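Local coordinates for protein cytochrome c, mono-and diheme variant (Methylophaga aminisulfidivorans MP, PDB 7C90) that probably carries electrons through a covalently attached heme c, as a cytochrome cL of the methanol oxidation system of a marine methylotrophic bacterium, at residues Asn68-Asn71 against Thr72-Glu75; Asp163-Glu167 against Glu168-Asn172. One frame throughout, in Å; residues are numbered along the deposited sequence.

Contact 1 (Asn68-Asn71 against Thr72-Glu75); sequences NLYN and TDDE
Tyr70 O receives the backbone N-H of Asp73 at 3.1 Å, a fairly straight bond (163° at the hydrogen) that nevertheless arrives well above the plane of the carbonyl. It closes a type I beta turn with Asn71 and Thr72 at its corners. One step earlier the chain is already held: Asn68 OD1 accepts from Tyr70 N at 3.0 Å, again from above the amide plane, while Asn71 N donates to Asn68 O. CG of Asn68 stands anti to its own N (chi1 -176°), which turns OD1 toward the N-H of Tyr70, two residues on, and its ND2 is held by Leu145 O.

Tyr70 and Asp73 send their side chains the same way, side by side. The ring and the carboxylate are turned 68° apart, and Tyr70 CD1 lies 3.9 Å from Asp73 OD2, a loose touch. Each polar end is engaged beyond the turn: Tyr70 OH hydrogen-bonds to Asp142 OD1, and Asp73 OD1 accepts from Ala76 N. Asp73 CB also rests on the turn, 3.7 Å from Tyr70 O. Across the bend, Thr72 turns OG1 back toward Leu69 O, at 3.6 Å. Asn71 ND2, for its part, bonds to Asp117 OD2, so that side-chain bonds tie the turn to neighbouring parts of the chain.

The whole is an Asx turn and a backbone turn begun at Asn68, followed by the 70-73 turn, which delivers Asp73 as the N-cap of helix 74-87, the helix leading into the covalent heme attachment at Cys88.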
ATOM      1  N   ASN A  68     -15.079  11.422 -23.283  1.00 30.38           N
ATOM      2  CA  ASN A  68     -14.425  12.500 -22.493  1.00 28.43           C
ATOM      3  C   ASN A  68     -13.911  13.580 -23.452  1.00 29.66           C
ATOM      4  O   ASN A  68     -12.876  13.343 -24.053  1.00 29.10           O
ATOM      5  CB  ASN A  68     -13.296  11.946 -21.618  1.00 28.95           C
ATOM      6  CG  ASN A  68     -12.686  13.024 -20.748  1.00 29.36           C
ATOM      7  OD1 ASN A  68     -13.096  14.185 -20.834  1.00 30.02           O
ATOM      8  ND2 ASN A  68     -11.740  12.651 -19.900  1.00 25.92           N
ATOM      9  N   LEU A  69     -14.642  14.693 -23.612  1.00 32.37           N
ATOM     10  CA  LEU A  69     -14.289  15.793 -24.537  1.00 37.02           C
ATOM     11  C   LEU A  69     -12.921  16.350 -24.174  1.00 36.27           C
ATOM     12  O   LEU A  69     -12.338  16.993 -25.041  1.00 38.53           O
ATOM     13  CB  LEU A  69     -15.301  16.938 -24.435  1.00 40.67           C
ATOM     14  CG  LEU A  69     -16.674  16.684 -25.038  1.00 45.40           C
ATOM     15  CD1 LEU A  69     -17.483  17.974 -25.048  1.00 49.37           C
ATOM     16  CD2 LEU A  69     -16.560  16.070 -26.426  1.00 46.70           C
ATOM     17  N   TYR A  70     -12.460  16.200 -22.930  1.00 32.24           N
ATOM     18  CA  TYR A  70     -11.188  16.849 -22.516  1.00 28.79           C
ATOM     19  C   TYR A  70      -9.980  16.084 -23.056  1.00 28.29           C
ATOM     20  O   TYR A  70      -8.913  16.677 -22.946  1.00 26.15           O
ATOM     21  CB  TYR A  70     -11.058  17.034 -21.004  1.00 29.75           C
ATOM     22  CG  TYR A  70     -12.041  17.983 -20.367  1.00 30.48           C
ATOM     23  CD1 TYR A  70     -12.351  19.229 -20.919  1.00 33.33           C
ATOM     24  CD2 TYR A  70     -12.655  17.633 -19.181  1.00 30.67           C
ATOM     25  CE1 TYR A  70     -13.248  20.089 -20.297  1.00 32.11           C
ATOM     26  CE2 TYR A  70     -13.538  18.480 -18.539  1.00 30.08           C
ATOM     27  CZ  TYR A  70     -13.835  19.715 -19.095  1.00 35.12           C
ATOM     28  OH  TYR A  70     -14.715  20.517 -18.429  1.00 29.66           O
ATOM     29  N   ASN A  71     -10.127  14.880 -23.635  1.00 27.98           N
ATOM     30  CA  ASN A  71      -8.968  14.106 -24.148  1.00 31.17           C
ATOM     31  C   ASN A  71      -8.132  14.923 -25.152  1.00 34.96           C
ATOM     32  O   ASN A  71      -6.931  14.611 -25.284  1.00 32.30           O
ATOM     33  CB  ASN A  71      -9.379  12.757 -24.747  1.00 32.56           C
ATOM     34  CG  ASN A  71      -9.785  11.769 -23.674  1.00 35.44           C
ATOM     35  OD1 ASN A  71      -9.466  11.975 -22.501  1.00 30.32           O
ATOM     36  ND2 ASN A  71     -10.502  10.720 -24.053  1.00 29.82           N
ATOM     37  N   THR A  72      -8.720  15.881 -25.870  1.00 36.18           N
ATOM     38  CA  THR A  72      -8.052  16.616 -26.986  1.00 42.80           C
ATOM     39  C   THR A  72      -7.722  18.052 -26.556  1.00 45.35           C
ATOM     40  O   THR A  72      -7.202  18.806 -27.385  1.00 52.15           O
ATOM     41  CB  THR A  72      -8.910  16.572 -28.261  1.00 41.15           C
ATOM     42  OG1 THR A  72     -10.251  16.950 -27.956  1.00 51.44           O
ATOM     43  CG2 THR A  72      -8.966  15.199 -28.889  1.00 43.45           C
ATOM     44  N   ASP A  73      -7.987  18.418 -25.301  1.00 46.51           N
ATOM     45  CA  ASP A  73      -8.002  19.836 -24.857  1.00 44.29           C
ATOM     46  C   ASP A  73      -6.755  20.071 -23.999  1.00 45.54           C
ATOM     47  O   ASP A  73      -6.716  19.582 -22.861  1.00 44.85           O
ATOM     48  CB  ASP A  73      -9.348  20.173 -24.200  1.00 44.50           C
ATOM     49  CG  ASP A  73      -9.396  21.525 -23.499  1.00 49.39           C
ATOM     50  OD1 ASP A  73      -8.322  22.158 -23.349  1.00 43.55           O
ATOM     51  OD2 ASP A  73     -10.511  21.934 -23.087  1.00 54.10           O
ATOM     52  N   ASP A  74      -5.773  20.800 -24.538  1.00 46.29           N
ATOM     53  CA  ASP A  74      -4.436  20.984 -23.921  1.00 47.43           C
ATOM     54  C   ASP A  74      -4.557  21.722 -22.588  1.00 45.11           C
ATOM     55  O   ASP A  74      -3.825  21.348 -21.652  1.00 48.35           O
ATOM     56  CB  ASP A  74      -3.467  21.659 -24.892  1.00 59.03           C
ATOM     57  CG  ASP A  74      -2.682  20.632 -25.698  1.00 67.19           C
ATOM     58  OD1 ASP A  74      -3.316  19.695 -26.246  1.00 75.46           O
ATOM     59  OD2 ASP A  74      -1.442  20.745 -25.728  1.00 79.82           O
ATOM     60  N   GLU A  75      -5.429  22.721 -22.506  1.00 45.71           N
ATOM     61  CA  GLU A  75      -5.695  23.496 -21.270  1.00 50.07           C
ATOM     62  C   GLU A  75      -6.265  22.552 -20.202  1.00 49.01           C
ATOM     63  O   GLU A  75      -5.846  22.650 -19.040  1.00 46.03           O
ATOM     64  CB  GLU A  75      -6.668  24.640 -21.549  1.00 57.00           C
ATOM     65  CG  GLU A  75      -6.843  25.583 -20.363  1.00 72.84           C
ATOM     66  CD  GLU A  75      -8.018  26.548 -20.450  1.00 79.82           C
ATOM     67  OE1 GLU A  75      -8.924  26.304 -21.278  1.00 87.88           O
ATOM     68  OE2 GLU A  75      -8.030  27.538 -19.683  1.00 82.38           O
TER

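Contact 2 (Asp163-Glu167 against Glu168-Asn172)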
ATOM      1  N   ASP A 163      -8.536   1.808 -26.113  1.00 37.48           N
ATOM      2  CA  ASP A 163      -9.967   1.708 -26.506  1.00 36.50           C
ATOM      3  C   ASP A 163     -10.616   3.096 -26.547  1.00 35.27           C
ATOM      4  O   ASP A 163     -11.567   3.227 -27.306  1.00 39.64           O
ATOM      5  CB  ASP A 163     -10.722   0.684 -25.657  1.00 41.05           C
ATOM      6  CG  ASP A 163     -10.287  -0.751 -25.925  1.00 49.61           C
ATOM      7  OD1 ASP A 163      -9.839  -1.035 -27.059  1.00 54.09           O
ATOM      8  OD2 ASP A 163     -10.388  -1.584 -24.997  1.00 55.41           O
ATOM      9  N   TRP A 164     -10.115   4.105 -25.825  1.00 29.83           N
ATOM     10  CA  TRP A 164     -10.692   5.476 -25.790  1.00 31.32           C
ATOM     11  C   TRP A 164     -10.398   6.240 -27.099  1.00 33.24           C
ATOM     12  O   TRP A 164     -11.066   7.241 -27.345  1.00 30.91           O
ATOM     13  CB  TRP A 164     -10.202   6.265 -24.563  1.00 31.02           C
ATOM     14  CG  TRP A 164      -8.782   6.736 -24.642  1.00 28.45           C
ATOM     15  CD1 TRP A 164      -8.351   7.970 -25.045  1.00 27.09           C
ATOM     16  CD2 TRP A 164      -7.601   5.971 -24.361  1.00 26.79           C
ATOM     17  NE1 TRP A 164      -6.985   8.026 -25.021  1.00 27.41           N
ATOM     18  CE2 TRP A 164      -6.494   6.808 -24.640  1.00 27.21           C
ATOM     19  CE3 TRP A 164      -7.364   4.670 -23.918  1.00 29.13           C
ATOM     20  CZ2 TRP A 164      -5.182   6.398 -24.450  1.00 26.86           C
ATOM     21  CZ3 TRP A 164      -6.061   4.250 -23.756  1.00 28.84           C
ATOM     22  CH2 TRP A 164      -4.990   5.106 -24.023  1.00 28.01           C
ATOM     23  N   LEU A 165      -9.428   5.801 -27.891  1.00 32.78           N
ATOM     24  CA  LEU A 165      -9.017   6.488 -29.155  1.00 35.73           C
ATOM     25  C   LEU A 165      -9.897   6.017 -30.322  1.00 32.01           C
ATOM     26  O   LEU A 165     -10.169   4.803 -30.412  1.00 38.95           O
ATOM     27  CB  LEU A 165      -7.549   6.183 -29.480  1.00 32.56           C
ATOM     28  CG  LEU A 165      -6.495   6.714 -28.522  1.00 31.82           C
ATOM     29  CD1 LEU A 165      -5.122   6.213 -28.931  1.00 35.95           C
ATOM     30  CD2 LEU A 165      -6.535   8.233 -28.445  1.00 35.05           C
ATOM     31  N   THR A 166     -10.248   6.940 -31.220  1.00 35.88           N
ATOM     32  CA  THR A 166     -10.913   6.651 -32.524  1.00 37.73           C
ATOM     33  C   THR A 166      -9.885   6.005 -33.457  1.00 39.50           C
ATOM     34  O   THR A 166      -8.661   6.111 -33.164  1.00 35.83           O
ATOM     35  CB  THR A 166     -11.539   7.910 -33.131  1.00 39.14           C
ATOM     36  OG1 THR A 166     -10.508   8.798 -33.563  1.00 40.08           O
ATOM     37  CG2 THR A 166     -12.459   8.618 -32.163  1.00 40.59           C
ATOM     38  N   GLU A 167     -10.353   5.343 -34.519  1.00 39.68           N
ATOM     39  CA  GLU A 167      -9.466   4.675 -35.507  1.00 42.97           C
ATOM     40  C   GLU A 167      -8.472   5.720 -36.034  1.00 43.61           C
ATOM     41  O   GLU A 167      -7.282   5.398 -36.146  1.00 47.42           O
ATOM     42  CB  GLU A 167     -10.292   4.029 -36.619  1.00 48.61           C
ATOM     43  CG  GLU A 167     -11.345   3.060 -36.110  1.00 54.96           C
ATOM     44  CD  GLU A 167     -10.873   1.636 -35.847  1.00 64.74           C
ATOM     45  OE1 GLU A 167      -9.635   1.430 -35.757  1.00 62.97           O
ATOM     46  OE2 GLU A 167     -11.755   0.720 -35.746  1.00 66.68           O
ATOM     47  N   GLU A 168      -8.946   6.942 -36.278  1.00 42.73           N
ATOM     48  CA  GLU A 168      -8.163   8.101 -36.785  1.00 51.29           C
ATOM     49  C   GLU A 168      -7.021   8.421 -35.812  1.00 54.39           C
ATOM     50  O   GLU A 168      -5.853   8.599 -36.263  1.00 50.86           O
ATOM     51  CB  GLU A 168      -9.102   9.305 -36.929  1.00 60.46           C
ATOM     52  CG  GLU A 168      -8.753  10.247 -38.067  1.00 69.13           C
ATOM     53  CD  GLU A 168      -9.807  11.312 -38.354  1.00 72.51           C
ATOM     54  OE1 GLU A 168      -9.571  12.149 -39.258  1.00 78.02           O
ATOM     55  OE2 GLU A 168     -10.865  11.301 -37.681  1.00 71.55           O
ATOM     56  N   GLN A 169      -7.349   8.530 -34.523  1.00 49.43           N
ATOM     57  CA  GLN A 169      -6.373   8.892 -33.460  1.00 44.02           C
ATOM     58  C   GLN A 169      -5.311   7.789 -33.355  1.00 43.51           C
ATOM     59  O   GLN A 169      -4.123   8.130 -33.299  1.00 44.66           O
ATOM     60  CB  GLN A 169      -7.143   9.166 -32.170  1.00 44.52           C
ATOM     61  CG  GLN A 169      -8.003  10.423 -32.256  1.00 42.41           C
ATOM     62  CD  GLN A 169      -8.891  10.603 -31.049  1.00 43.90           C
ATOM     63  OE1 GLN A 169      -9.290   9.647 -30.393  1.00 41.41           O
ATOM     64  NE2 GLN A 169      -9.215  11.845 -30.754  1.00 47.32           N
ATOM     65  N   LYS A 170      -5.717   6.518 -33.377  1.00 46.42           N
ATOM     66  CA  LYS A 170      -4.794   5.352 -33.343  1.00 49.96           C
ATOM     67  C   LYS A 170      -3.785   5.469 -34.495  1.00 53.78           C
ATOM     68  O   LYS A 170      -2.565   5.413 -34.236  1.00 54.13           O
ATOM     69  CB  LYS A 170      -5.566   4.031 -33.416  1.00 47.26           C
ATOM     70  CG  LYS A 170      -6.331   3.679 -32.153  1.00 52.47           C
ATOM     71  CD  LYS A 170      -7.092   2.378 -32.218  1.00 52.52           C
ATOM     72  CE  LYS A 170      -8.085   2.273 -31.080  1.00 59.17           C
ATOM     73  NZ  LYS A 170      -9.097   1.217 -31.307  1.00 63.56           N
ATOM     74  N   ALA A 171      -4.275   5.643 -35.722  1.00 55.95           N
ATOM     75  CA  ALA A 171      -3.440   5.736 -36.940  1.00 57.54           C
ATOM     76  C   ALA A 171      -2.388   6.836 -36.748  1.00 54.67           C
ATOM     77  O   ALA A 171      -1.272   6.632 -37.250  1.00 56.46           O
ATOM     78  CB  ALA A 171      -4.303   5.980 -38.158  1.00 53.82           C
ATOM     79  N   ASN A 172      -2.708   7.916 -36.013  1.00 53.25           N
ATOM     80  CA  ASN A 172      -1.835   9.115 -35.837  1.00 55.48           C
ATOM     81  C   ASN A 172      -1.226   9.224 -34.429  1.00 57.41           C
ATOM     82  O   ASN A 172      -0.801  10.327 -34.071  1.00 55.03           O
ATOM     83  CB  ASN A 172      -2.615  10.392 -36.134  1.00 58.17           C
ATOM     84  CG  ASN A 172      -3.197  10.359 -37.528  1.00 64.60           C
ATOM     85  OD1 ASN A 172      -4.368  10.689 -37.734  1.00 66.51           O
ATOM     86  ND2 ASN A 172      -2.398   9.902 -38.476  1.00 60.94           N
TER
HETATM   87  O   HOH W   1     -11.392   2.239 -30.194  1.00 58.27           O
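The Gln169 amide is held at its oxygen: OE1 takes the N-H of Thr166 at 3.0 Å, nearly straight at 167° and tilted 29° from the amide plane. Leu165 CD2 lies beside that oxygen, 3.7 Å from Gln169 OE1. The other flat group is the Trp164 indole. Leu165 packs on one face of it, its CG 3.7 Å above the ring plane and shifted toward the rim, while its CB and CD2 touch Lys170 and Gln169. Around the same indole, the Tyr155 ring meets it edge-to-face.

Thr166 returns the favour. Its OG1 sits between its own N and carbonyl carbon (chi1 70°), from where it accepts a weak bond from Gln169 N at 3.3 Å. The two reciprocal bonds make a capping box, and Gln169 CG lies close to Thr166 OG1. Behind it the first regular helical bonds form, Lys170 N to Thr166 O and Ala171 N to Glu167 O, both 3.0 Å.

Lys170 runs back along the N-terminal end with its chain extended, CG lying 3.9 Å from Leu165 CB. Its NZ donates a hydrogen bond to a water, which donates to Asp163 O and Leu165 O, so one water joins the ammonium to two carbonyls of the incoming chain. Glu167 and Asp163 hold carboxylates near NZ, beyond salt-bridge range, and would probably favour the charged lysine.

Thr166 thus starts the short helix 167-171 on the surface, after the loop from helix 141-153; Arg152 of that helix makes a cation-pi contact with the indole, and Leu165 touches Phe173.

Both contacts are local, lie at the surface, and begin a helix, yet they do it differently. In contact 1 the cap of helix 74-87 is an aspartate bonding forward into the helix, behind a run of turns whose side chains are tied to helix 141-153 and Asp117. Contact 2 starts the much shorter helix 167-171 with a reciprocal threonine-glutamine pair, and adds a bridging water bound by a lysine. The two meet directly: Asn71 ND2 packs on Trp164 CD1 at 3.6 Å and Thr72 CG2 on Gln169 NE2 at 3.8 Å, so the two helix starts lie side by side in the fold, their contact centres about 14 Å apart.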